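Alpha/beta hydrolase (Paenibacillus sp. VTT E-133280, PDB 6TJ2) probably hydrolyses methyl salicylate and related esters outside the cell, as a bacterial relative of tobacco salicylic acid binding protein 2. Local coordinates at residues E78-H82 with Q94-V99; D101-Q105 with V130-I134; G120-Q124 with F139-P145; Y228-D234 with I258-H264. All blocks are in the same frame, centred on the assembly; numbering follows the deposited sequence.

Overall arrangement
The four contacts run through one alpha/beta-hydrolase domain built on a parallel sheet. Interactions 1 and 2 use successive parts of helix 92-105, with centres 14 Å apart. Interaction 1 touches helix 119-129 of interaction 3 where Ile95 CG2 lies 3.8 Å from Val122 CG2. Interactions 3 and 4 have centres 14 Å apart and meet at neighbouring strands, Phe139 CB lying 3.5 Å from Tyr228 CD2. Interaction 4 holds Asp234 and His264, which with Ser117 fit a Ser-His-Asp triad. Helix 119-129 of interaction 3 follows the probable nucleophile elbow around Ser117. Interaction 2 is remote, its centre 28 Å from that of interaction 4.

Interaction 1 (E78-H82 with Q94-V99); sequences EYAGH and QITKSV
A type II beta turn, Tyr79 to His82, in the loop after strand 73-75 packs on helix 92-105 of the alpha/beta-hydrolase fold. Ser98 and Ile95 of the helix carry most of the contact. Ser98 OG accepts a hydrogen bond from Ala80 N at 3.0 Å, with an N-H...O angle of 147°. The same hydroxyl donates to Ile95 O, 2.7 Å from Ser98 OG, one helical turn back. Its chi1 of 70° sets OG between its own backbone N and carbonyl carbon, where it can reach both partners. Ile95 O also accepts from Val99 N, so two donors share this carbonyl.

Ile95 lies across the turn with three of its carbons. CG2 makes an off-centre CH-pi contact with the Tyr79 ring, 4.0 Å from the centroid. CG1 packs against Ala80 O, and CD1 reaches His82 CE1. The methyl Val99 CG2 adds a contact to Tyr79 CB. Tyr79 OH bonds to His51 O, and the two rings stack, which ties the turn to the loop after strand 46-50. His82 NE2 is held by Glu205. The second ring nitrogen, His82 ND1, donates to Ala80 O at 2.8 Å, with the acceptor only 6° out of the imidazole plane.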
loop_
_atom_site.group_PDB
_atom_site.type_symbol
_atom_site.label_atom_id
_atom_site.label_comp_id
_atom_site.label_asym_id
_atom_site.label_seq_id
_atom_site.Cartn_x
_atom_site.Cartn_y
_atom_site.Cartn_z
ATOM N N GLU A 78 -9.629 30.058 10.181
ATOM C CA GLU A 78 -8.424 30.042 11.015
ATOM C C GLU A 78 -8.851 29.757 12.471
ATOM O O GLU A 78 -10.058 29.882 12.816
ATOM C CB GLU A 78 -7.715 31.393 10.953
ATOM C CG GLU A 78 -6.326 31.386 11.543
ATOM C CD GLU A 78 -5.562 30.216 10.970
ATOM O OE1 GLU A 78 -4.972 30.415 9.877
ATOM O OE2 GLU A 78 -5.500 29.161 11.632
ATOM N N TYR A 79 -7.917 29.280 13.279
ATOM C CA TYR A 79 -8.242 28.913 14.669
ATOM C C TYR A 79 -7.197 29.469 15.632
ATOM O O TYR A 79 -6.181 29.913 15.208
ATOM C CB TYR A 79 -8.551 27.418 14.771
ATOM C CG TYR A 79 -7.503 26.428 14.321
ATOM C CD1 TYR A 79 -6.332 26.209 15.025
ATOM C CD2 TYR A 79 -7.754 25.620 13.232
ATOM C CE1 TYR A 79 -5.439 25.217 14.645
ATOM C CE2 TYR A 79 -6.870 24.630 12.836
ATOM C CZ TYR A 79 -5.710 24.424 13.544
ATOM O OH TYR A 79 -4.855 23.436 13.194
ATOM N N ALA A 80 -7.511 29.339 16.909
ATOM C CA ALA A 80 -6.766 30.033 17.975
ATOM C C ALA A 80 -5.281 29.680 17.912
ATOM O O ALA A 80 -4.896 28.528 17.655
ATOM C CB ALA A 80 -7.338 29.723 19.316
ATOM N N GLY A 81 -4.445 30.701 18.104
ATOM C CA GLY A 81 -2.993 30.550 18.161
ATOM C C GLY A 81 -2.349 30.239 16.827
ATOM O O GLY A 81 -1.148 29.940 16.774
ATOM N N HIS A 82 -3.121 30.331 15.748
ATOM C CA HIS A 82 -2.644 30.064 14.386
ATOM C C HIS A 82 -3.013 31.240 13.492
ATOM O O HIS A 82 -3.830 32.097 13.859
ATOM C CB HIS A 82 -3.206 28.745 13.853
ATOM C CG HIS A 82 -2.725 27.566 14.624
ATOM N ND1 HIS A 82 -3.089 27.317 15.939
ATOM C CD2 HIS A 82 -1.938 26.558 14.240
ATOM C CE1 HIS A 82 -2.479 26.175 16.323
ATOM N NE2 HIS A 82 -1.775 25.691 15.306
ATOM N N GLN A 94 -9.140 25.890 23.543
ATOM C CA GLN A 94 -9.272 27.219 22.916
ATOM C C GLN A 94 -9.365 27.055 21.394
ATOM O O GLN A 94 -10.143 27.767 20.740
ATOM C CB GLN A 94 -8.092 28.120 23.283
ATOM C CG GLN A 94 -8.144 28.637 24.726
ATOM C CD GLN A 94 -6.843 29.296 25.109
ATOM O OE1 GLN A 94 -5.752 28.863 24.821
ATOM N NE2 GLN A 94 -6.985 30.438 25.789
ATOM N N ILE A 95 -8.570 26.156 20.807
ATOM C CA ILE A 95 -8.663 25.906 19.330
ATOM C C ILE A 95 -10.061 25.396 19.025
ATOM O O ILE A 95 -10.727 25.912 18.071
ATOM C CB ILE A 95 -7.564 24.902 18.942
ATOM C CG1 ILE A 95 -6.197 25.571 18.998
ATOM C CG2 ILE A 95 -7.883 24.319 17.565
ATOM C CD1 ILE A 95 -5.031 24.644 18.800
ATOM N N THR A 96 -10.556 24.425 19.748
ATOM C CA THR A 96 -11.851 23.797 19.490
ATOM C C THR A 96 -12.929 24.867 19.593
ATOM O O THR A 96 -13.776 24.954 18.720
ATOM C CB THR A 96 -12.085 22.660 20.463
ATOM O OG1 THR A 96 -11.063 21.685 20.274
ATOM C CG2 THR A 96 -13.456 22.069 20.324
ATOM N N LYS A 97 -12.881 25.709 20.637
ATOM C CA LYS A 97 -13.903 26.731 20.833
ATOM C C LYS A 97 -13.840 27.715 19.690
ATOM O O LYS A 97 -14.921 28.134 19.207
ATOM C CB LYS A 97 -13.723 27.453 22.170
ATOM C CG LYS A 97 -14.696 28.614 22.349
ATOM C CD LYS A 97 -14.777 29.114 23.767
ATOM C CE LYS A 97 -16.074 29.855 24.051
ATOM N NZ LYS A 97 -16.173 31.062 23.247
ATOM N N SER A 98 -12.676 28.069 19.204
ATOM C CA SER A 98 -12.623 29.033 18.063
ATOM C C SER A 98 -13.320 28.474 16.814
ATOM O O SER A 98 -13.980 29.204 16.067
ATOM C CB SER A 98 -11.216 29.500 17.790
ATOM O OG SER A 98 -10.366 28.485 17.237
ATOM N N VAL A 99 -13.204 27.182 16.560
ATOM C CA VAL A 99 -13.860 26.573 15.380
ATOM C C VAL A 99 -15.342 26.410 15.634
ATOM O O VAL A 99 -16.166 26.712 14.748
ATOM C CB VAL A 99 -13.200 25.252 15.034
ATOM C CG1 VAL A 99 -13.942 24.590 13.863
ATOM C CG2 VAL A 99 -11.729 25.456 14.720
#

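Interaction 2 (D101-Q105 with V130-I134); sequences DYIKQ and VPDRI
Ile103 and Arg133 make the closest approach between the end of helix 92-105 and the short 3-10 segment 131-133, which leads into strand 134-139 of the alpha/beta-hydrolase sheet. The contact is peripheral packing between two connections of the fold, and no direct hydrogen bond crosses it.

The apolar contacts come first. Ile103 CG2 touches Arg133 CD at 3.5 Å, and the two side chains run alongside each other, pointing opposite ways. With chi1 at -72°, Ile103 turns CG2 anti to its backbone N, while CD1 reaches out to Val130 CG2 at a loose 4.5 Å. Lys104 uses its aliphatic part: CE lies 4.2 Å from Val130 CG1. Phe111 of strand 111-117 packs against both Ile103 and Arg133, and Val126 of helix 119-129 also meets Ile103. These neighbours join the contact to the core of the domain.

The polar contacts gather at the far end of Arg133. Its chain is extended from CG to NE, which carries the guanidinium past Ile103. NH1 forms a salt bridge with Asp107 and a hydrogen bond to Leu108 O, both just beyond the end of the helix. The ammonium of Lys104 keeps its distance from this like charge, with NZ 6.8 Å from Arg133 NH2. One water links the two segments. It donates to Lys104 O at 2.7 Å and accepts a weak bond from Arg133 NH2 at 3.1 Å.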
loop_
_atom_site.group_PDB
_atom_site.type_symbol
_atom_site.label_atom_id
_atom_site.label_comp_id
_atom_site.label_asym_id
_atom_site.label_seq_id
_atom_site.Cartn_x
_atom_site.Cartn_y
_atom_site.Cartn_z
ATOM N N ASP A 101 -17.168 28.300 17.532
ATOM C CA ASP A 101 -17.750 29.670 17.461
ATOM C C ASP A 101 -17.870 30.101 16.006
ATOM O O ASP A 101 -18.841 30.779 15.661
ATOM C CB ASP A 101 -16.926 30.647 18.276
ATOM C CG ASP A 101 -17.037 30.510 19.793
ATOM O OD1 ASP A 101 -17.988 29.869 20.256
ATOM O OD2 ASP A 101 -16.134 31.104 20.437
ATOM N N TYR A 102 -16.912 29.771 15.154
ATOM C CA TYR A 102 -16.991 30.148 13.714
ATOM C C TYR A 102 -18.214 29.477 13.105
ATOM O O TYR A 102 -19.022 30.137 12.375
ATOM C CB TYR A 102 -15.680 29.721 13.038
ATOM C CG TYR A 102 -15.647 29.878 11.553
ATOM C CD1 TYR A 102 -15.040 30.979 10.969
ATOM C CD2 TYR A 102 -16.125 28.865 10.732
ATOM C CE1 TYR A 102 -14.993 31.113 9.593
ATOM C CE2 TYR A 102 -16.083 28.990 9.364
ATOM C CZ TYR A 102 -15.486 30.103 8.787
ATOM O OH TYR A 102 -15.380 30.230 7.410
ATOM N N ILE A 103 -18.418 28.199 13.368
ATOM C CA ILE A 103 -19.559 27.405 12.839
ATOM C C ILE A 103 -20.866 28.013 13.356
ATOM O O ILE A 103 -21.794 28.222 12.544
ATOM C CB ILE A 103 -19.418 25.927 13.239
ATOM C CG1 ILE A 103 -18.290 25.277 12.445
ATOM C CG2 ILE A 103 -20.715 25.155 13.077
ATOM C CD1 ILE A 103 -17.735 24.012 13.034
ATOM N N LYS A 104 -20.943 28.401 14.617
ATOM C CA LYS A 104 -22.220 28.901 15.191
ATOM C C LYS A 104 -22.479 30.287 14.632
ATOM O O LYS A 104 -23.633 30.604 14.300
ATOM C CB LYS A 104 -22.147 28.930 16.711
ATOM C CG LYS A 104 -22.203 27.549 17.294
ATOM C CD LYS A 104 -22.013 27.622 18.772
ATOM C CE LYS A 104 -22.301 26.302 19.423
ATOM N NZ LYS A 104 -22.096 26.480 20.879
ATOM N N GLN A 105 -21.466 31.095 14.479
ATOM C CA GLN A 105 -21.668 32.514 14.069
ATOM C C GLN A 105 -22.156 32.550 12.628
ATOM O O GLN A 105 -23.001 33.401 12.320
ATOM C CB GLN A 105 -20.385 33.327 14.221
ATOM C CG GLN A 105 -20.112 33.707 15.680
ATOM C CD GLN A 105 -18.686 34.121 15.991
ATOM O OE1 GLN A 105 -17.867 34.345 15.098
ATOM N NE2 GLN A 105 -18.361 34.204 17.274
ATOM N N VAL A 130 -21.050 20.068 18.237
ATOM C CA VAL A 130 -22.057 20.440 17.206
ATOM C C VAL A 130 -22.433 19.240 16.365
ATOM O O VAL A 130 -22.539 19.325 15.144
ATOM C CB VAL A 130 -21.581 21.624 16.347
ATOM C CG1 VAL A 130 -21.482 22.893 17.182
ATOM C CG2 VAL A 130 -20.266 21.390 15.616
ATOM N N PRO A 131 -22.741 18.077 16.979
ATOM C CA PRO A 131 -22.960 16.882 16.182
ATOM C C PRO A 131 -24.124 16.951 15.193
ATOM O O PRO A 131 -24.102 16.372 14.125
ATOM C CB PRO A 131 -23.276 15.810 17.229
ATOM C CG PRO A 131 -23.694 16.572 18.469
ATOM C CD PRO A 131 -22.805 17.807 18.429
ATOM N N ASP A 132 -25.143 17.697 15.572
ATOM C CA ASP A 132 -26.375 17.775 14.764
ATOM C C ASP A 132 -26.107 18.644 13.547
ATOM O O ASP A 132 -26.982 18.670 12.667
ATOM C CB ASP A 132 -27.575 18.271 15.587
ATOM C CG ASP A 132 -28.058 17.262 16.644
ATOM O OD1 ASP A 132 -27.680 16.044 16.554
ATOM O OD2 ASP A 132 -28.794 17.688 17.587
ATOM N N ARG A 133 -24.966 19.345 13.444
ATOM C CA ARG A 133 -24.654 20.234 12.290
ATOM C C ARG A 133 -23.878 19.487 11.184
ATOM O O ARG A 133 -23.703 20.053 10.119
ATOM C CB ARG A 133 -23.865 21.464 12.723
ATOM C CG ARG A 133 -24.651 22.417 13.594
ATOM C CD ARG A 133 -23.799 23.615 13.903
ATOM N NE ARG A 133 -24.541 24.509 14.791
ATOM C CZ ARG A 133 -25.247 25.542 14.398
ATOM N NH1 ARG A 133 -25.322 25.891 13.132
ATOM N NH2 ARG A 133 -25.918 26.221 15.320
ATOM N N ILE A 134 -23.407 18.279 11.450
ATOM C CA ILE A 134 -22.385 17.634 10.597
ATOM C C ILE A 134 -23.005 16.499 9.782
ATOM O O ILE A 134 -23.622 15.588 10.383
ATOM C CB ILE A 134 -21.224 17.164 11.481
ATOM C CG1 ILE A 134 -20.551 18.334 12.207
ATOM C CG2 ILE A 134 -20.226 16.384 10.633
ATOM C CD1 ILE A 134 -19.658 17.878 13.326
HETATM O O HOH W 1 -25.880 29.343 15.130
#

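Interaction 3 (G120-Q124 with F139-P145); sequences GSVIQ and FFDAFAP
Gln124 reaches from helix 119-129 past Phe139 to Pro145, and its side chain can be followed outward. CB leaves the helix on the side of segment 139-145. CG, set beside the backbone N by a chi1 of -70°, meets the edge of the Phe139 ring near its plane, 3.8 Å from CZ. The chain then runs on extended to CD, and its amide stands almost perpendicular to that ring, at 89°. OE1 lies 3.2 Å from Pro145 CD. NE2 donates to Pro145 O at 3.0 Å, in the carbonyl plane and on a lone pair, with an N-H...O angle of 159°. Tyr220 OH is a second partner of this carbonyl.

Ile123 covers one face of Phe139. Its CD1 sits over the ring centre in a CH-pi contact, 3.8 Å from the centroid. Closer to the start of the helix, Gly120 lies against the chain. Its CA is 3.8 Å from Ala142 CB and makes a CA-H...O contact of 3.2 Å with Phe143 O. That buried carbonyl has no hydrogen-bonding partner in the model. Gly120 thus brings the helix backbone directly against segment 139-145. Such close packing joins the helix after the probable nucleophile elbow to the end of the next sheet strand, as in alpha/beta hydrolases.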
loop_
_atom_site.group_PDB
_atom_site.type_symbol
_atom_site.label_atom_id
_atom_site.label_comp_id
_atom_site.label_asym_id
_atom_site.label_seq_id
_atom_site.Cartn_x
_atom_site.Cartn_y
_atom_site.Cartn_z
ATOM N N GLY A 120 -7.246 16.494 12.412
ATOM C CA GLY A 120 -8.116 15.370 12.788
ATOM C C GLY A 120 -8.547 15.410 14.232
ATOM O O GLY A 120 -9.701 15.064 14.553
ATOM N N SER A 121 -7.655 15.817 15.118
ATOM C CA SER A 121 -8.023 15.924 16.545
ATOM C C SER A 121 -9.029 17.046 16.776
ATOM O O SER A 121 -9.944 16.901 17.635
ATOM C CB SER A 121 -6.841 16.063 17.450
ATOM O OG SER A 121 -6.229 17.326 17.355
ATOM N N VAL A 122 -8.939 18.103 16.003
ATOM C CA VAL A 122 -9.850 19.253 16.072
ATOM C C VAL A 122 -11.217 18.868 15.524
ATOM O O VAL A 122 -12.246 19.228 16.134
ATOM C CB VAL A 122 -9.245 20.453 15.349
ATOM C CG1 VAL A 122 -10.221 21.631 15.425
ATOM C CG2 VAL A 122 -7.890 20.834 15.952
ATOM N N ILE A 123 -11.295 18.135 14.417
ATOM C CA ILE A 123 -12.631 17.711 13.951
ATOM C C ILE A 123 -13.276 16.775 14.968
ATOM O O ILE A 123 -14.524 16.799 15.134
ATOM C CB ILE A 123 -12.683 17.177 12.519
ATOM C CG1 ILE A 123 -12.033 15.802 12.380
ATOM C CG2 ILE A 123 -12.075 18.221 11.589
ATOM C CD1 ILE A 123 -11.851 15.355 10.943
ATOM N N GLN A 124 -12.480 15.938 15.679
ATOM C CA GLN A 124 -13.076 15.096 16.745
ATOM C C GLN A 124 -13.705 15.973 17.821
ATOM O O GLN A 124 -14.867 15.730 18.213
ATOM C CB GLN A 124 -12.019 14.176 17.336
ATOM C CG GLN A 124 -11.548 13.057 16.409
ATOM C CD GLN A 124 -10.381 12.340 17.040
ATOM O OE1 GLN A 124 -9.392 12.990 17.445
ATOM N NE2 GLN A 124 -10.477 11.015 17.185
ATOM N N PHE A 139 -11.425 12.509 7.601
ATOM C CA PHE A 139 -10.031 12.573 8.060
ATOM C C PHE A 139 -9.129 12.470 6.855
ATOM O O PHE A 139 -9.122 11.423 6.192
ATOM C CB PHE A 139 -9.736 11.436 9.029
ATOM C CG PHE A 139 -10.459 11.570 10.339
ATOM C CD1 PHE A 139 -9.780 11.999 11.472
ATOM C CD2 PHE A 139 -11.792 11.282 10.474
ATOM C CE1 PHE A 139 -10.444 12.156 12.674
ATOM C CE2 PHE A 139 -12.471 11.436 11.664
ATOM C CZ PHE A 139 -11.791 11.920 12.756
ATOM N N PHE A 140 -8.388 13.481 6.506
ATOM C CA PHE A 140 -7.483 13.569 5.347
ATOM C C PHE A 140 -6.051 13.532 5.838
ATOM O O PHE A 140 -5.586 14.529 6.374
ATOM C CB PHE A 140 -7.822 14.780 4.485
ATOM C CG PHE A 140 -6.787 15.176 3.468
ATOM C CD1 PHE A 140 -6.608 16.508 3.106
ATOM C CD2 PHE A 140 -5.994 14.221 2.848
ATOM C CE1 PHE A 140 -5.598 16.857 2.225
ATOM C CE2 PHE A 140 -4.971 14.583 1.997
ATOM C CZ PHE A 140 -4.778 15.916 1.676
ATOM N N ASP A 141 -5.399 12.359 5.798
ATOM C CA ASP A 141 -4.007 12.229 6.271
ATOM C C ASP A 141 -3.951 12.896 7.649
ATOM O O ASP A 141 -3.090 13.759 7.907
ATOM C CB ASP A 141 -2.997 12.790 5.287
ATOM C CG ASP A 141 -2.880 11.962 4.034
ATOM O OD1 ASP A 141 -3.464 10.925 3.964
ATOM O OD2 ASP A 141 -2.085 12.349 3.147
ATOM N N ALA A 142 -4.868 12.454 8.496
ATOM C CA ALA A 142 -5.142 13.086 9.780
ATOM C C ALA A 142 -4.992 12.091 10.925
ATOM O O ALA A 142 -5.171 10.871 10.778
ATOM C CB ALA A 142 -6.506 13.745 9.810
ATOM N N PHE A 143 -4.672 12.628 12.077
ATOM C CA PHE A 143 -4.633 11.842 13.319
ATOM C C PHE A 143 -6.046 11.640 13.821
ATOM O O PHE A 143 -6.922 12.529 13.692
ATOM C CB PHE A 143 -3.783 12.568 14.364
ATOM C CG PHE A 143 -2.375 12.774 13.902
ATOM C CD1 PHE A 143 -1.522 11.680 13.843
ATOM C CD2 PHE A 143 -1.919 14.004 13.442
ATOM C CE1 PHE A 143 -0.224 11.843 13.354
ATOM C CE2 PHE A 143 -0.648 14.138 12.918
ATOM C CZ PHE A 143 0.208 13.081 12.926
ATOM N N ALA A 144 -6.292 10.493 14.434
ATOM C CA ALA A 144 -7.562 10.181 15.108
ATOM C C ALA A 144 -7.228 9.553 16.444
ATOM O O ALA A 144 -7.380 8.336 16.590
ATOM C CB ALA A 144 -8.378 9.290 14.195
ATOM N N PRO A 145 -6.714 10.319 17.410
ATOM C CA PRO A 145 -6.399 9.718 18.701
ATOM C C PRO A 145 -7.635 9.005 19.254
ATOM O O PRO A 145 -8.779 9.405 19.053
ATOM C CB PRO A 145 -6.011 10.891 19.600
ATOM C CG PRO A 145 -5.578 11.940 18.591
ATOM C CD PRO A 145 -6.446 11.771 17.361
#

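Interaction 4 (Y228-D234 with I258-H264); sequences YLYLTED and IEGKGDH
Strands 228-231 and 258-260 pair in parallel, their axes 4.7 Å apart at an angle of 20°, through alternating bonds from Ile258 N to Tyr228 O, Tyr230 N to Ile258 O and Gly260 N to Tyr230 O. Thr232 N to Gly260 O and Glu233 N to Gly262 O continue the pairing into the loops. Leu229 CD1 packs on Ile258 CG2 at 3.7 Å. Leu231 CD2 lies over Gly260, and its CD1 meets Asp263 O.

At the subunit boundary, Lys261 NZ forms a salt bridge with Glu233 OE1 at 3.1 Å, approaching from above the carboxylate plane. One water donates to Thr232 OG1 and Glu233 OE1 and accepts from Gly262 N. Glu233 OE2 also accepts from Glu259 N of the second subunit, and Thr232 OG1 bonds to that subunit's Glu259 OE1.

Beyond the strands, His264 ND1 donates to Asp234 OD2 at 2.7 Å, with an N-H...O angle of 162°. The acceptor lies in the imidazole plane, and OD2 uses its syn lone pair. Asp234 OD1 is bonded to Ala236 N, which helps fix the carboxylate. The two loops thus carry what are probably the acid and histidine of a Ser-His-Asp triad with Ser117, the arrangement expected of an alpha/beta hydrolase.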
loop_
_atom_site.group_PDB
_atom_site.type_symbol
_atom_site.label_atom_id
_atom_site.label_comp_id
_atom_site.label_asym_id
_atom_site.label_seq_id
_atom_site.Cartn_x
_atom_site.Cartn_y
_atom_site.Cartn_z
ATOM N N TYR A 228 -11.980 8.324 5.467
ATOM C CA TYR A 228 -10.541 8.563 5.584
ATOM C C TYR A 228 -9.995 8.661 4.192
ATOM O O TYR A 228 -10.104 7.698 3.396
ATOM C CB TYR A 228 -9.825 7.472 6.386
ATOM C CG TYR A 228 -8.490 7.917 6.949
ATOM C CD1 TYR A 228 -7.358 8.019 6.152
ATOM C CD2 TYR A 228 -8.362 8.297 8.288
ATOM C CE1 TYR A 228 -6.168 8.514 6.622
ATOM C CE2 TYR A 228 -7.155 8.790 8.772
ATOM C CZ TYR A 228 -6.090 8.941 7.931
ATOM O OH TYR A 228 -4.906 9.456 8.424
ATOM N N LEU A 229 -9.410 9.815 3.870
ATOM C CA LEU A 229 -8.748 10.110 2.597
ATOM C C LEU A 229 -7.244 10.029 2.824
ATOM O O LEU A 229 -6.717 10.778 3.636
ATOM C CB LEU A 229 -9.226 11.497 2.103
ATOM C CG LEU A 229 -8.496 12.000 0.850
ATOM C CD1 LEU A 229 -8.546 11.037 -0.340
ATOM C CD2 LEU A 229 -9.014 13.392 0.447
ATOM N N TYR A 230 -6.584 9.087 2.151
ATOM C CA TYR A 230 -5.176 8.763 2.352
ATOM C C TYR A 230 -4.394 8.946 1.098
ATOM O O TYR A 230 -4.801 8.371 0.066
ATOM C CB TYR A 230 -5.059 7.317 2.844
ATOM C CG TYR A 230 -3.652 6.835 3.043
ATOM C CD1 TYR A 230 -3.223 5.725 2.360
ATOM C CD2 TYR A 230 -2.753 7.495 3.866
ATOM C CE1 TYR A 230 -1.963 5.211 2.571
ATOM C CE2 TYR A 230 -1.458 7.027 4.015
ATOM C CZ TYR A 230 -1.078 5.881 3.380
ATOM O OH TYR A 230 0.223 5.424 3.619
ATOM N N LEU A 231 -3.296 9.659 1.154
ATOM C CA LEU A 231 -2.345 9.768 0.048
ATOM C C LEU A 231 -1.135 8.882 0.334
ATOM O O LEU A 231 -0.557 8.946 1.405
ATOM C CB LEU A 231 -1.921 11.207 -0.212
ATOM C CG LEU A 231 -3.045 12.222 -0.366
ATOM C CD1 LEU A 231 -2.476 13.611 -0.623
ATOM C CD2 LEU A 231 -3.988 11.832 -1.509
ATOM N N THR A 232 -0.783 8.029 -0.636
ATOM C CA THR A 232 0.080 6.871 -0.302
ATOM C C THR A 232 1.559 7.226 -0.115
ATOM O O THR A 232 2.271 6.349 0.377
ATOM C CB THR A 232 -0.038 5.777 -1.353
ATOM O OG1 THR A 232 0.502 6.223 -2.594
ATOM C CG2 THR A 232 -1.467 5.305 -1.552
ATOM N N GLU A 233 1.999 8.450 -0.408
ATOM C CA GLU A 233 3.376 8.857 -0.127
ATOM C C GLU A 233 3.386 9.799 1.090
ATOM O O GLU A 233 4.426 10.438 1.338
ATOM C CB GLU A 233 4.036 9.485 -1.348
ATOM C CG GLU A 233 4.473 8.441 -2.397
ATOM C CD GLU A 233 4.710 9.057 -3.739
ATOM O OE1 GLU A 233 3.750 9.577 -4.345
ATOM O OE2 GLU A 233 5.862 9.027 -4.219
ATOM N N ASP A 234 2.319 9.828 1.892
ATOM C CA ASP A 234 2.329 10.717 3.092
ATOM C C ASP A 234 3.094 10.019 4.212
ATOM O O ASP A 234 2.652 8.963 4.754
ATOM C CB ASP A 234 0.917 11.063 3.505
ATOM C CG ASP A 234 0.935 12.157 4.561
ATOM O OD1 ASP A 234 1.913 12.225 5.325
ATOM O OD2 ASP A 234 -0.010 12.989 4.524
ATOM N N ILE A 258 -10.829 6.189 0.933
ATOM C CA ILE A 258 -10.523 6.749 -0.398
ATOM C C ILE A 258 -9.026 6.972 -0.489
ATOM O O ILE A 258 -8.450 7.594 0.420
ATOM C CB ILE A 258 -11.313 8.043 -0.676
ATOM C CG1 ILE A 258 -12.845 7.805 -0.642
ATOM C CG2 ILE A 258 -10.855 8.666 -1.984
ATOM C CD1 ILE A 258 -13.406 6.879 -1.677
ATOM N N GLU A 259 -8.394 6.462 -1.519
ATOM C CA GLU A 259 -6.949 6.530 -1.705
ATOM C C GLU A 259 -6.608 7.447 -2.857
ATOM O O GLU A 259 -7.270 7.454 -3.890
ATOM C CB GLU A 259 -6.442 5.118 -2.037
ATOM C CG GLU A 259 -4.925 4.967 -2.128
ATOM C CD GLU A 259 -4.567 3.626 -2.807
ATOM O OE1 GLU A 259 -4.723 3.514 -4.063
ATOM O OE2 GLU A 259 -4.038 2.831 -2.123
ATOM N N GLY A 260 -5.525 8.170 -2.708
ATOM C CA GLY A 260 -4.929 8.963 -3.768
ATOM C C GLY A 260 -3.438 8.975 -3.736
ATOM O O GLY A 260 -2.823 8.358 -2.852
ATOM N N LYS A 261 -2.865 9.666 -4.706
ATOM C CA LYS A 261 -1.413 9.815 -4.840
ATOM C C LYS A 261 -0.993 11.189 -4.343
ATOM O O LYS A 261 -1.536 12.197 -4.786
ATOM C CB LYS A 261 -1.048 9.609 -6.315
ATOM C CG LYS A 261 0.428 9.824 -6.628
ATOM C CD LYS A 261 0.943 9.619 -8.085
ATOM C CE LYS A 261 2.471 9.520 -8.204
ATOM N NZ LYS A 261 3.102 8.598 -7.212
ATOM N N GLY A 262 -0.023 11.210 -3.460
ATOM C CA GLY A 262 0.559 12.444 -2.955
ATOM C C GLY A 262 1.189 12.294 -1.598
ATOM O O GLY A 262 1.377 11.207 -1.107
ATOM N N ASP A 263 1.513 13.453 -1.023
ATOM C CA ASP A 263 2.237 13.504 0.270
ATOM C C ASP A 263 1.561 14.496 1.209
ATOM O O ASP A 263 0.444 14.928 0.952
ATOM C CB ASP A 263 3.712 13.810 0.001
ATOM C CG ASP A 263 3.923 15.213 -0.503
ATOM O OD1 ASP A 263 2.970 16.050 -0.411
ATOM O OD2 ASP A 263 5.089 15.491 -0.953
ATOM N N HIS A 264 2.191 14.790 2.332
ATOM C CA HIS A 264 1.499 15.558 3.366
ATOM C C HIS A 264 1.187 16.990 2.952
ATOM O O HIS A 264 0.068 17.446 3.208
ATOM C CB HIS A 264 2.349 15.553 4.650
ATOM C CG HIS A 264 1.564 15.798 5.883
ATOM N ND1 HIS A 264 0.514 15.008 6.233
ATOM C CD2 HIS A 264 1.702 16.705 6.897
ATOM C CE1 HIS A 264 0.073 15.364 7.421
ATOM N NE2 HIS A 264 0.748 16.415 7.864
HETATM O O HOH W 2 1.272 8.710 -3.543
HETATM O O HOH W 3 6.274 9.116 -6.849
#